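Local coordinates for protein carboxyl esterase NP (Bacillus subtilis, PDB 4CCW) that catalyses the hydrolysis of carboxylic esters to an alcohol and a carboxylate, and adopts the alpha/beta hydrolase fold, at residues 78-83 against 286-291; 105-110 against 132-137; 113-118 against 143-148; 180-183 against 188-191; 184-189 against 276-281. All blocks are in the same frame, centred on the assembly; numbering follows the deposited sequence.

Contact 1. Residues 78-83 against 286-291; sequences SSKYRT and RVMRFF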
# COMPACT_ATOMS: atom_id res chain seq x y z
N SER A 78 8.55 -10.28 9.23
CA SER A 78 8.00 -11.63 9.38
C SER A 78 8.62 -12.41 10.54
O SER A 78 8.03 -13.37 11.04
CB SER A 78 8.18 -12.42 8.09
OG SER A 78 7.20 -13.42 7.98
N SER A 79 9.83 -12.02 10.96
CA SER A 79 10.49 -12.71 12.07
C SER A 79 9.71 -12.58 13.37
O SER A 79 9.75 -13.48 14.21
CB SER A 79 11.94 -12.24 12.25
OG SER A 79 12.00 -10.90 12.72
N LYS A 80 8.98 -11.48 13.53
CA LYS A 80 8.29 -11.19 14.79
C LYS A 80 6.76 -11.25 14.69
O LYS A 80 6.08 -11.46 15.70
CB LYS A 80 8.72 -9.83 15.34
CG LYS A 80 10.20 -9.74 15.71
CD LYS A 80 10.59 -8.34 16.18
CE LYS A 80 9.88 -7.97 17.47
NZ LYS A 80 9.62 -6.50 17.52
N TYR A 81 6.23 -11.10 13.49
CA TYR A 81 4.79 -10.98 13.29
C TYR A 81 4.25 -11.99 12.31
O TYR A 81 4.94 -12.37 11.35
CB TYR A 81 4.41 -9.57 12.79
CG TYR A 81 4.76 -8.49 13.79
CD1 TYR A 81 3.90 -8.17 14.83
CD2 TYR A 81 5.98 -7.82 13.70
CE1 TYR A 81 4.23 -7.20 15.77
CE2 TYR A 81 6.32 -6.85 14.63
CZ TYR A 81 5.45 -6.55 15.66
OH TYR A 81 5.79 -5.59 16.58
N ARG A 82 3.01 -12.42 12.54
CA ARG A 82 2.28 -13.14 11.53
C ARG A 82 1.82 -12.11 10.52
O ARG A 82 0.88 -11.35 10.77
CB ARG A 82 1.09 -13.87 12.15
CG ARG A 82 0.23 -14.64 11.16
CD ARG A 82 1.02 -15.74 10.46
NE ARG A 82 0.17 -16.61 9.63
CZ ARG A 82 0.64 -17.54 8.80
NH1 ARG A 82 1.95 -17.73 8.69
NH2 ARG A 82 -0.20 -18.30 8.09
N THR A 83 2.52 -12.05 9.39
CA THR A 83 2.38 -10.93 8.47
C THR A 83 1.57 -11.30 7.24
O THR A 83 1.93 -12.23 6.51
CB THR A 83 3.76 -10.43 8.01
OG1 THR A 83 4.41 -11.47 7.27
CG2 THR A 83 4.61 -10.11 9.19
N ARG A 286 12.93 0.93 11.99
CA ARG A 286 12.15 2.06 12.49
C ARG A 286 10.72 1.63 12.78
O ARG A 286 10.17 1.97 13.82
CB ARG A 286 12.17 3.22 11.49
CG ARG A 286 11.36 4.44 11.92
CD ARG A 286 11.96 5.09 13.16
NE ARG A 286 11.13 6.13 13.79
CZ ARG A 286 10.36 5.94 14.87
NH1 ARG A 286 10.25 4.73 15.42
NH2 ARG A 286 9.68 6.96 15.39
N VAL A 287 10.12 0.89 11.86
CA VAL A 287 8.76 0.40 12.03
C VAL A 287 8.68 -0.59 13.19
O VAL A 287 7.78 -0.51 14.04
CB VAL A 287 8.22 -0.24 10.73
CG1 VAL A 287 6.94 -1.03 11.02
CG2 VAL A 287 7.96 0.82 9.68
N MET A 288 9.65 -1.50 13.26
CA MET A 288 9.69 -2.45 14.36
C MET A 288 9.77 -1.76 15.72
O MET A 288 9.07 -2.13 16.65
CB MET A 288 10.84 -3.43 14.21
CG MET A 288 10.43 -4.83 14.60
SD MET A 288 9.61 -5.58 13.19
CE MET A 288 11.10 -6.29 12.47
N ARG A 289 10.64 -0.76 15.80
CA ARG A 289 10.85 -0.01 17.04
C ARG A 289 9.56 0.64 17.50
O ARG A 289 9.24 0.62 18.70
CB ARG A 289 11.93 1.06 16.82
CG ARG A 289 12.45 1.72 18.08
CD ARG A 289 13.66 2.58 17.73
NE ARG A 289 13.30 3.92 17.27
CZ ARG A 289 13.90 4.58 16.29
NH1 ARG A 289 14.90 4.03 15.60
NH2 ARG A 289 13.50 5.80 15.97
N PHE A 290 8.82 1.20 16.54
CA PHE A 290 7.53 1.82 16.82
C PHE A 290 6.49 0.83 17.36
O PHE A 290 5.78 1.13 18.31
CB PHE A 290 6.99 2.51 15.56
CG PHE A 290 5.62 3.08 15.73
CD1 PHE A 290 5.43 4.26 16.44
CD2 PHE A 290 4.51 2.45 15.18
CE1 PHE A 290 4.16 4.80 16.61
CE2 PHE A 290 3.23 2.98 15.35
CZ PHE A 290 3.06 4.16 16.06
N PHE A 291 6.42 -0.35 16.74
CA PHE A 291 5.46 -1.38 17.15
C PHE A 291 5.81 -1.98 18.52
O PHE A 291 4.92 -2.42 19.25
CB PHE A 291 5.38 -2.50 16.11
CG PHE A 291 4.68 -2.13 14.84
CD1 PHE A 291 3.80 -1.04 14.79
CD2 PHE A 291 4.86 -2.89 13.69
CE1 PHE A 291 3.14 -0.71 13.62
CE2 PHE A 291 4.20 -2.56 12.51
CZ PHE A 291 3.35 -1.47 12.47
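Two aromatic rings and a thioether account for most of the join between the turn at Tyr-81 and the helix that ends the fold. The rings of Tyr-81 and Phe-291 form an offset edge-to-face pair: the Phe-291 edge is directed at the Tyr-81 face, with centroids 5.9 Å apart and planes inclined at 76°. Near the hydroxyl the packing is closer, Tyr-81 OH lying 3.2 Å from Phe-291 CB. His-124 meets both rings, stacking on Phe-291.

The sulfur contact uses the rim of the same tyrosine. Met-288 SD lies almost in the ring plane, 3.8 Å from Tyr-81 CE2, which makes it an in-plane Met-aromatic contact. The bend at chi2 (83°) brings the sulfur to this edge.

The aliphatic part of Lys-80 adds apolar packing, with CD 3.9 Å from Met-288 CG. Its amine also closes on this methylene, NZ standing 3.5 Å from Met-288 CG.

Helix 280-291 is thereby joined to the link between helix 74-80 and strand 82-86 of the alpha/beta hydrolase sheet. Dispersion and weak ring electrostatics, with little directional polar bonding, are implied as the forces between the two segments.

Contact 2. Residues 105-110 against 132-137; sequences TDYANW and GLHTMN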
# COMPACT_ATOMS: atom_id res chain seq x y z
N THR A 105 -16.45 4.11 2.44
CA THR A 105 -17.19 3.16 3.28
C THR A 105 -16.99 1.72 2.77
O THR A 105 -16.66 0.82 3.55
CB THR A 105 -18.68 3.53 3.35
OG1 THR A 105 -18.82 4.80 3.98
CG2 THR A 105 -19.46 2.50 4.15
N ASP A 106 -17.17 1.52 1.46
CA ASP A 106 -16.99 0.20 0.83
C ASP A 106 -15.61 -0.37 1.12
O ASP A 106 -15.49 -1.51 1.53
CB ASP A 106 -17.20 0.29 -0.68
CG ASP A 106 -18.66 0.47 -1.07
OD1 ASP A 106 -19.56 0.08 -0.30
OD2 ASP A 106 -18.92 1.00 -2.17
N TYR A 107 -14.57 0.44 0.90
CA TYR A 107 -13.21 -0.02 1.13
C TYR A 107 -12.93 -0.41 2.59
O TYR A 107 -12.24 -1.40 2.83
CB TYR A 107 -12.20 1.02 0.62
CG TYR A 107 -12.06 1.08 -0.91
CD1 TYR A 107 -11.72 -0.05 -1.65
CD2 TYR A 107 -12.23 2.29 -1.59
CE1 TYR A 107 -11.56 0.02 -3.04
CE2 TYR A 107 -12.07 2.37 -2.97
CZ TYR A 107 -11.74 1.24 -3.69
OH TYR A 107 -11.59 1.33 -5.07
N ALA A 108 -13.44 0.35 3.55
CA ALA A 108 -13.28 -0.03 4.96
C ALA A 108 -14.00 -1.35 5.28
O ALA A 108 -13.47 -2.19 6.01
CB ALA A 108 -13.74 1.08 5.90
N ASN A 109 -15.20 -1.52 4.73
CA ASN A 109 -15.96 -2.77 4.88
C ASN A 109 -15.27 -3.96 4.19
O ASN A 109 -15.38 -5.09 4.65
CB ASN A 109 -17.39 -2.62 4.34
CG ASN A 109 -18.30 -1.83 5.28
OD1 ASN A 109 -18.05 -1.72 6.48
ND2 ASN A 109 -19.38 -1.28 4.72
N TRP A 110 -14.57 -3.69 3.09
CA TRP A 110 -13.78 -4.73 2.41
C TRP A 110 -12.71 -5.22 3.35
O TRP A 110 -12.56 -6.43 3.59
CB TRP A 110 -13.18 -4.19 1.09
CG TRP A 110 -11.99 -5.00 0.61
CD1 TRP A 110 -12.00 -6.28 0.06
CD2 TRP A 110 -10.57 -4.63 0.69
NE1 TRP A 110 -10.73 -6.71 -0.22
CE2 TRP A 110 -9.82 -5.76 0.13
CE3 TRP A 110 -9.88 -3.50 1.13
CZ2 TRP A 110 -8.43 -5.75 0.05
CZ3 TRP A 110 -8.48 -3.51 1.04
CH2 TRP A 110 -7.78 -4.60 0.51
N GLY A 132 -1.44 3.28 2.36
CA GLY A 132 -1.38 4.20 3.51
C GLY A 132 -2.71 4.94 3.69
O GLY A 132 -3.15 5.17 4.82
N LEU A 133 -3.34 5.29 2.57
CA LEU A 133 -4.63 5.98 2.56
C LEU A 133 -5.72 5.05 3.08
O LEU A 133 -6.51 5.45 3.95
CB LEU A 133 -4.94 6.50 1.15
CG LEU A 133 -6.35 7.00 0.80
CD1 LEU A 133 -6.87 8.06 1.78
CD2 LEU A 133 -6.29 7.55 -0.64
N HIS A 134 -5.74 3.81 2.57
CA HIS A 134 -6.62 2.76 3.09
C HIS A 134 -6.42 2.58 4.57
O HIS A 134 -7.38 2.45 5.33
CB HIS A 134 -6.37 1.43 2.35
CG HIS A 134 -7.08 1.33 1.03
ND1 HIS A 134 -8.21 0.60 0.87
CD2 HIS A 134 -6.78 1.87 -0.22
CE1 HIS A 134 -8.62 0.69 -0.41
NE2 HIS A 134 -7.74 1.46 -1.08
N THR A 135 -5.17 2.58 5.01
CA THR A 135 -4.86 2.40 6.43
C THR A 135 -5.46 3.52 7.27
O THR A 135 -6.12 3.25 8.28
CB THR A 135 -3.34 2.25 6.69
OG1 THR A 135 -2.89 1.03 6.07
CG2 THR A 135 -3.06 2.16 8.20
N MET A 136 -5.27 4.77 6.85
CA MET A 136 -5.79 5.90 7.60
C MET A 136 -7.33 5.84 7.62
O MET A 136 -7.95 6.03 8.66
CB MET A 136 -5.32 7.24 7.01
CG MET A 136 -5.74 8.45 7.82
SD MET A 136 -4.90 8.48 9.40
CE MET A 136 -3.48 9.45 9.04
N ASN A 137 -7.92 5.53 6.48
CA ASN A 137 -9.38 5.47 6.39
C ASN A 137 -9.92 4.41 7.37
O ASN A 137 -10.93 4.63 8.07
CB ASN A 137 -9.81 5.17 4.94
CG ASN A 137 -11.32 5.15 4.77
OD1 ASN A 137 -12.01 6.15 4.96
ND2 ASN A 137 -11.84 4.00 4.37
O HOH W 1 -9.42 -0.56 2.91
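The Tyr-107 ring receives the His-134 imidazole over one face. CE1 of His-134 leads, 3.4 Å from Tyr-107 CD1 and almost as near to CG, so that the edge of the imidazole is directed at the phenol face. The planes stand at 71° and the centroids are 4.8 Å apart, an edge-to-face, T-shaped pair. Phe-220 joins the cluster, its ring edge-to-face with His-134 and nearly parallel to Tyr-107. At the edge of the imidazole, in its plane, sits water 1, which also lies in the plane of the Trp-110 indole at its edge. This water is 2.6 Å from His-134 ND1, to which it is hydrogen-bonded, and donates to Tyr-107 O, so a buried ring nitrogen and a helix carbonyl share one bridge.

Trp-110 CZ3 reaches to 4.1 Å from His-134 ND1, its indole having swung away from the backbone N (chi1 159°). NE1 of Trp-110 is bonded to Thr-44.

The helices that carry these groups, 104-118 and 130-141, belong to the alpha/beta hydrolase core and cross nearly perpendicularly, at -87°, with axes 9.9 Å apart at this point. Helix 130-141 follows Ser-129 of the ligand pocket, in a GxSxG sequence consistent with the nucleophile elbow of this fold, and the His-134 side chain touches the residues of that sequence.

One turn along from His-134, Asn-137 sets its amide against Ala-108, with ND2 3.8 Å from the methyl CB. The amide is tied on both sides of its carbon: ND2 bonds to Arg-104 O, while OD1 accepts from Arg-141 NE.

Contact 3. Residues 113-118 against 143-148; sequences DVFDNL and PERVKS
The backbones of Phe-115 and Arg-145 draw closest, their CA atoms 8.4 Å apart, where helix 104-118 passes the loop leading into strand 146-152. Arg-145 bridges that gap with its guanidinium and grips Asp-116 end-on, NH1 and NH2 converging on the single oxygen OD1. The NH2 bond is the shorter and straighter, 2.8 Å to OD1 with an angle of 155° at the hydrogen; it arrives nearly in line with the C-O bond. NH1 meets OD1 from the syn side at 3.1 Å, through a more bent 137°. Carboxylate and guanidinium planes differ by 11°, so the salt bridge is almost flat. Successive bends of the arginine chain at chi2 and chi3 curl the group back toward the helix.

In the alpha/beta hydrolase sheet, strands 123-128 and 146-152 run parallel, and this contact lies where the chain enters the second of them, at its N-terminal end. Arg-145 also ties down the link between helix 104-118 and strand 123-128, NE bonding to Glu-121 O and NH2 to Ile-120 O, which helps fix the rotation of the guanidinium.

Phe-115 packs beside the arginine: its CB is 3.8 Å from Arg-145 NH2, while ring atom CE2 approaches Arg-145 O at 3.4 Å, the carbonyl oxygen lying near the ring plane at its edge.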
# COMPACT_ATOMS: atom_id res chain seq x y z
N ASP A 113 -13.96 -7.32 6.31
CA ASP A 113 -14.09 -8.72 5.89
C ASP A 113 -12.77 -9.49 5.91
O ASP A 113 -12.71 -10.62 6.37
CB ASP A 113 -14.69 -8.80 4.48
CG ASP A 113 -16.13 -8.34 4.41
OD1 ASP A 113 -16.77 -8.11 5.46
OD2 ASP A 113 -16.63 -8.21 3.28
N VAL A 114 -11.73 -8.89 5.35
CA VAL A 114 -10.39 -9.49 5.37
C VAL A 114 -9.96 -9.80 6.81
O VAL A 114 -9.55 -10.93 7.11
CB VAL A 114 -9.36 -8.56 4.69
CG1 VAL A 114 -7.95 -9.10 4.87
CG2 VAL A 114 -9.69 -8.38 3.22
N PHE A 115 -10.05 -8.80 7.69
CA PHE A 115 -9.72 -8.98 9.11
C PHE A 115 -10.53 -10.12 9.72
O PHE A 115 -9.97 -11.04 10.31
CB PHE A 115 -9.99 -7.68 9.88
CG PHE A 115 -8.83 -6.71 9.93
CD1 PHE A 115 -8.25 -6.22 8.76
CD2 PHE A 115 -8.37 -6.24 11.15
CE1 PHE A 115 -7.19 -5.31 8.82
CE2 PHE A 115 -7.32 -5.33 11.22
CZ PHE A 115 -6.74 -4.85 10.05
N ASP A 116 -11.86 -10.06 9.57
CA ASP A 116 -12.75 -11.08 10.14
C ASP A 116 -12.41 -12.48 9.63
O ASP A 116 -12.36 -13.45 10.41
CB ASP A 116 -14.22 -10.74 9.85
CG ASP A 116 -14.71 -9.50 10.58
OD1 ASP A 116 -14.05 -9.04 11.55
OD2 ASP A 116 -15.78 -8.98 10.20
N ASN A 117 -12.16 -12.59 8.33
CA ASN A 117 -11.86 -13.86 7.68
C ASN A 117 -10.48 -14.45 7.99
O ASN A 117 -10.27 -15.66 7.84
CB ASN A 117 -12.06 -13.75 6.17
CG ASN A 117 -13.51 -13.44 5.81
OD1 ASN A 117 -14.37 -13.34 6.69
ND2 ASN A 117 -13.79 -13.30 4.53
N LEU A 118 -9.57 -13.59 8.43
CA LEU A 118 -8.26 -14.02 8.91
C LEU A 118 -8.28 -14.26 10.42
O LEU A 118 -7.29 -14.72 11.00
CB LEU A 118 -7.19 -12.97 8.56
CG LEU A 118 -6.72 -12.94 7.10
CD1 LEU A 118 -5.96 -11.66 6.78
CD2 LEU A 118 -5.89 -14.18 6.78
N PRO A 143 -11.11 2.02 15.06
CA PRO A 143 -9.95 2.04 15.96
C PRO A 143 -9.85 0.81 16.85
O PRO A 143 -8.78 0.49 17.38
CB PRO A 143 -10.18 3.29 16.82
CG PRO A 143 -11.65 3.55 16.74
CD PRO A 143 -12.04 3.13 15.36
N GLU A 144 -10.98 0.13 17.01
CA GLU A 144 -11.09 -1.07 17.83
C GLU A 144 -10.36 -2.29 17.23
O GLU A 144 -10.23 -3.33 17.91
CB GLU A 144 -12.57 -1.41 18.07
CG GLU A 144 -13.29 -1.98 16.85
CD GLU A 144 -13.94 -0.92 15.95
OE1 GLU A 144 -13.71 0.29 16.16
OE2 GLU A 144 -14.70 -1.32 15.04
N ARG A 145 -9.95 -2.17 15.97
CA ARG A 145 -9.32 -3.26 15.22
C ARG A 145 -7.85 -3.02 14.89
O ARG A 145 -7.18 -3.90 14.34
CB ARG A 145 -10.07 -3.52 13.90
CG ARG A 145 -11.56 -3.81 14.04
CD ARG A 145 -11.89 -4.98 14.98
NE ARG A 145 -11.55 -6.30 14.42
CZ ARG A 145 -12.32 -6.97 13.55
NH1 ARG A 145 -13.48 -6.46 13.15
NH2 ARG A 145 -11.93 -8.16 13.09
N VAL A 146 -7.35 -1.83 15.22
CA VAL A 146 -5.99 -1.45 14.85
C VAL A 146 -5.19 -1.17 16.12
O VAL A 146 -5.50 -0.23 16.87
CB VAL A 146 -5.98 -0.19 13.93
CG1 VAL A 146 -4.59 0.03 13.33
CG2 VAL A 146 -7.00 -0.31 12.81
N LYS A 147 -4.17 -1.97 16.37
CA LYS A 147 -3.28 -1.75 17.52
C LYS A 147 -2.46 -0.46 17.35
O LYS A 147 -2.41 0.39 18.24
CB LYS A 147 -2.35 -2.95 17.72
CG LYS A 147 -3.08 -4.25 18.03
CD LYS A 147 -2.15 -5.36 18.49
CE LYS A 147 -2.93 -6.63 18.84
NZ LYS A 147 -3.56 -6.60 20.20
N SER A 148 -1.84 -0.34 16.18
CA SER A 148 -1.09 0.86 15.79
C SER A 148 -0.83 0.73 14.29
O SER A 148 -0.97 -0.35 13.74
CB SER A 148 0.21 1.01 16.59
OG SER A 148 1.22 0.13 16.14

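Contact 4. Residues 180-183 against 188-191; sequences KFLN and DQNV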
# COMPACT_ATOMS: atom_id res chain seq x y z
N LYS A 180 9.58 6.99 -17.62
CA LYS A 180 9.38 8.37 -17.19
C LYS A 180 8.89 8.43 -15.75
O LYS A 180 9.40 9.20 -14.95
CB LYS A 180 8.34 9.07 -18.08
CG LYS A 180 8.71 9.20 -19.54
CD LYS A 180 9.44 10.50 -19.84
CE LYS A 180 9.42 10.77 -21.34
NZ LYS A 180 10.35 11.86 -21.73
N PHE A 181 7.87 7.63 -15.45
CA PHE A 181 7.30 7.57 -14.10
C PHE A 181 8.36 7.22 -13.06
O PHE A 181 8.52 7.92 -12.06
CB PHE A 181 6.15 6.55 -14.09
CG PHE A 181 5.46 6.41 -12.75
CD1 PHE A 181 4.36 7.19 -12.44
CD2 PHE A 181 5.87 5.43 -11.85
CE1 PHE A 181 3.71 7.05 -11.22
CE2 PHE A 181 5.22 5.27 -10.64
CZ PHE A 181 4.14 6.08 -10.32
N LEU A 182 9.12 6.16 -13.32
CA LEU A 182 10.10 5.66 -12.35
C LEU A 182 11.29 6.61 -12.13
O LEU A 182 11.75 6.79 -10.99
CB LEU A 182 10.55 4.24 -12.71
CG LEU A 182 9.49 3.15 -12.50
CD1 LEU A 182 9.98 1.81 -13.01
CD2 LEU A 182 9.03 3.06 -11.04
N ASN A 183 11.77 7.24 -13.20
CA ASN A 183 12.86 8.20 -13.10
C ASN A 183 12.44 9.46 -12.35
O ASN A 183 13.25 10.08 -11.65
CB ASN A 183 13.39 8.54 -14.50
CG ASN A 183 14.07 7.35 -15.18
OD1 ASN A 183 14.26 6.30 -14.57
ND2 ASN A 183 14.43 7.52 -16.44
N ASP A 188 17.10 6.79 -7.89
CA ASP A 188 17.73 5.63 -8.53
C ASP A 188 16.74 4.47 -8.59
O ASP A 188 16.59 3.72 -7.62
CB ASP A 188 18.99 5.23 -7.77
CG ASP A 188 19.80 4.16 -8.51
OD1 ASP A 188 19.49 3.84 -9.68
OD2 ASP A 188 20.76 3.64 -7.91
N GLN A 189 16.07 4.32 -9.73
CA GLN A 189 15.09 3.24 -9.89
C GLN A 189 15.73 1.85 -9.95
O GLN A 189 15.04 0.84 -9.90
CB GLN A 189 14.15 3.48 -11.09
CG GLN A 189 14.80 3.51 -12.47
CD GLN A 189 13.83 3.10 -13.58
OE1 GLN A 189 13.35 1.97 -13.62
NE2 GLN A 189 13.55 4.03 -14.48
N ASN A 190 17.07 1.82 -10.02
CA ASN A 190 17.83 0.57 -9.97
C ASN A 190 17.82 -0.12 -8.60
O ASN A 190 18.32 -1.24 -8.47
CB ASN A 190 19.27 0.80 -10.44
CG ASN A 190 19.35 1.12 -11.92
OD1 ASN A 190 19.64 2.25 -12.30
ND2 ASN A 190 19.09 0.12 -12.76
N VAL A 191 17.27 0.54 -7.58
CA VAL A 191 17.05 -0.12 -6.29
C VAL A 191 15.93 -1.16 -6.42
O VAL A 191 15.90 -2.13 -5.67
CB VAL A 191 16.76 0.86 -5.12
CG1 VAL A 191 17.88 1.89 -4.98
CG2 VAL A 191 15.41 1.53 -5.28
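Helix 177-185, which supplies Phe-181 to the pocket occupied by (2-hydroxyethoxy)acetic acid, is followed by a loop that doubles back over its last turns. The fold-back is made by Gln-189, whose side chain lies across Leu-182 and Asn-183. Gln-189 NE2 donates to Asn-183 OD1 in a nearly straight bond, with 164° at the hydrogen. The modelled separation of NE2 from OD1, 2.4 Å, is very short and should be taken as doubtful in detail. The two amide planes are turned 65° apart, so the groups do not lie flat on one another.

The Gln-189 side chain crosses that of Leu-182 at about a right angle, and its amide packs on it. OE1 comes to 3.4 Å from Leu-182 CD1, and CD of the glutamine stands 3.6 Å from Leu-182 CB. With chi1 at 64°, Gln-189 CG sits between the backbone N and the carbonyl carbon, and the chain then extends toward the helix.

Within the loop, Asp-188 forms an Asx turn: its OD1 accepts from Asn-190 N at 3.2 Å, the donor sitting well above the carboxylate plane. Residues 189-191 form a short 3-10 segment, with Val-191 N bonded back to Asp-188 O. The Leu-182 side chain is about 7 Å from the bound ligand and also touches Leu-192 as the chain moves on toward helix 194-205.

Contact 5. Residues 184-189 against 276-281; sequences WMMTDQ and SMEQPA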
# COMPACT_ATOMS: atom_id res chain seq x y z
N TRP A 184 11.17 9.82 -12.50
CA TRP A 184 10.59 10.93 -11.77
C TRP A 184 10.46 10.60 -10.30
O TRP A 184 10.86 11.40 -9.46
CB TRP A 184 9.24 11.28 -12.36
CG TRP A 184 8.40 12.25 -11.56
CD1 TRP A 184 8.63 13.61 -11.35
CD2 TRP A 184 7.13 11.96 -10.88
NE1 TRP A 184 7.62 14.16 -10.60
CE2 TRP A 184 6.69 13.23 -10.28
CE3 TRP A 184 6.34 10.82 -10.70
CZ2 TRP A 184 5.51 13.33 -9.54
CZ3 TRP A 184 5.16 10.94 -9.95
CH2 TRP A 184 4.75 12.16 -9.39
N MET A 185 9.91 9.42 -10.00
CA MET A 185 9.61 9.04 -8.63
C MET A 185 10.85 8.61 -7.85
O MET A 185 10.90 8.72 -6.62
CB MET A 185 8.56 7.92 -8.62
CG MET A 185 8.08 7.51 -7.24
SD MET A 185 6.61 6.49 -7.31
CE MET A 185 5.39 7.80 -7.42
N MET A 186 11.86 8.12 -8.55
CA MET A 186 13.03 7.57 -7.87
C MET A 186 14.34 8.20 -8.31
O MET A 186 14.59 8.32 -9.50
CB MET A 186 13.05 6.06 -8.05
CG MET A 186 11.70 5.44 -7.73
SD MET A 186 11.65 3.65 -7.74
CE MET A 186 12.75 3.28 -6.38
N THR A 187 15.16 8.60 -7.34
CA THR A 187 16.51 9.12 -7.61
C THR A 187 17.34 8.04 -8.29
O THR A 187 18.15 8.32 -9.17
CB THR A 187 17.19 9.62 -6.31
OG1 THR A 187 16.35 10.59 -5.68
CG2 THR A 187 18.55 10.25 -6.61
N ASP A 188 17.10 6.79 -7.89
CA ASP A 188 17.73 5.63 -8.53
C ASP A 188 16.74 4.47 -8.59
O ASP A 188 16.59 3.72 -7.62
CB ASP A 188 18.99 5.23 -7.77
CG ASP A 188 19.80 4.16 -8.51
OD1 ASP A 188 19.49 3.84 -9.68
OD2 ASP A 188 20.76 3.64 -7.91
N GLN A 189 16.07 4.32 -9.73
CA GLN A 189 15.09 3.24 -9.89
C GLN A 189 15.73 1.85 -9.95
O GLN A 189 15.04 0.84 -9.90
CB GLN A 189 14.15 3.48 -11.09
CG GLN A 189 14.80 3.51 -12.47
CD GLN A 189 13.83 3.10 -13.58
OE1 GLN A 189 13.35 1.97 -13.62
NE2 GLN A 189 13.55 4.03 -14.48
N SER A 276 10.27 2.34 1.51
CA SER A 276 10.45 0.96 1.98
C SER A 276 11.42 0.15 1.11
O SER A 276 12.06 -0.81 1.59
CB SER A 276 9.08 0.26 2.05
OG SER A 276 8.46 0.24 0.77
N MET A 277 11.55 0.54 -0.15
CA MET A 277 12.40 -0.15 -1.13
C MET A 277 13.75 0.53 -1.28
O MET A 277 14.76 -0.13 -1.56
CB MET A 277 11.68 -0.25 -2.50
CG MET A 277 10.33 -0.96 -2.43
SD MET A 277 9.45 -1.32 -3.95
CE MET A 277 10.28 -2.83 -4.44
N GLU A 278 13.78 1.84 -1.03
CA GLU A 278 15.03 2.61 -1.09
C GLU A 278 15.85 2.53 0.19
O GLU A 278 17.07 2.50 0.14
CB GLU A 278 14.76 4.07 -1.43
CG GLU A 278 14.09 4.24 -2.79
CD GLU A 278 13.36 5.56 -2.89
OE1 GLU A 278 12.82 6.03 -1.87
OE2 GLU A 278 13.35 6.13 -3.99
N GLN A 279 15.18 2.52 1.33
CA GLN A 279 15.91 2.47 2.58
C GLN A 279 15.38 1.34 3.49
O GLN A 279 14.93 1.61 4.60
CB GLN A 279 15.92 3.85 3.27
CG GLN A 279 16.73 4.93 2.52
CD GLN A 279 18.25 4.71 2.55
OE1 GLN A 279 18.77 4.08 3.45
NE2 GLN A 279 18.96 5.26 1.56
N PRO A 280 15.45 0.08 3.01
CA PRO A 280 14.85 -1.01 3.80
C PRO A 280 15.50 -1.23 5.17
O PRO A 280 14.78 -1.48 6.13
CB PRO A 280 15.04 -2.25 2.91
CG PRO A 280 16.19 -1.91 2.03
CD PRO A 280 16.05 -0.44 1.76
N ALA A 281 16.82 -1.13 5.27
CA ALA A 281 17.48 -1.33 6.57
C ALA A 281 16.97 -0.35 7.63
O ALA A 281 16.68 -0.75 8.76
CB ALA A 281 19.00 -1.27 6.45
O HOH W 2 10.74 6.62 -4.57
O HOH W 3 13.79 8.68 -4.58
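Met-186 and Glu-278 each place CG anti to the carbonyl carbon (chi1 -49° and -61°), and from there the two side chains approach obliquely. A bend at chi3 (65°) turns the Met-186 methyl CE to the glutamate, where it lies 3.8 Å from OE2 and 4.0 Å from the methylene CG. The glutamate is extended beyond CG, which carries its carboxylate across to the backbone of residues 185-187.

Polar linkage between the segments is made by water. OE2 of Glu-278 accepts from water 2 and water 3, each 2.7 Å away. Water 2 donates as well to Met-185 O, at 2.9 Å, capturing a carbonyl at the end of helix 177-185. Water 3 accepts from Thr-187 N, 3.1 Å away, just after Met-186 has left helical geometry. One carboxylate oxygen thus serves a backbone acceptor and a backbone donor through separate waters, while the other, OE1, accepts from Gly-272 N. With both oxygens engaged, the carboxylate is held in its rotation, and the bonds would be expected to stabilise its negative charge.

Gly-272 immediately precedes His-273, the probable proton acceptor of the active site, so Glu-278 links this loop, through the two waters, to the C-terminal end of helix 177-185 and the residue Thr-187 beyond it. The Met-185 side chain touches His-273 and approaches the bound ligand to about 4 Å. The contact lies between the end of helix 177-185 and short helix 275-278, just before Gln-279 takes the N-cap position of helix 280-291.

In the fold
Contact 1 opens first along the chain, at residues 78-83, and closes last, at 286-291; the other four nest inside its loop. Contacts 2 and 3 both start on helix 104-118 and cross, their second segments lying on helix 130-141 and around the start of strand 146-152. Contact 3 touches contact 1 where Ser-148 OG packs against Phe-291 CD1 at 3.1 Å, and both reach the same sheet. Further on, contact 4 closes a small loop after helix 177-185. Contact 5 starts on that stretch, sharing Asp-188 and Gln-189, and spans to residues 276-281; Val-191 packs on Met-186 and Glu-278. Contacts 4 and 5 lie across the chain's centre from contacts 2 and 3.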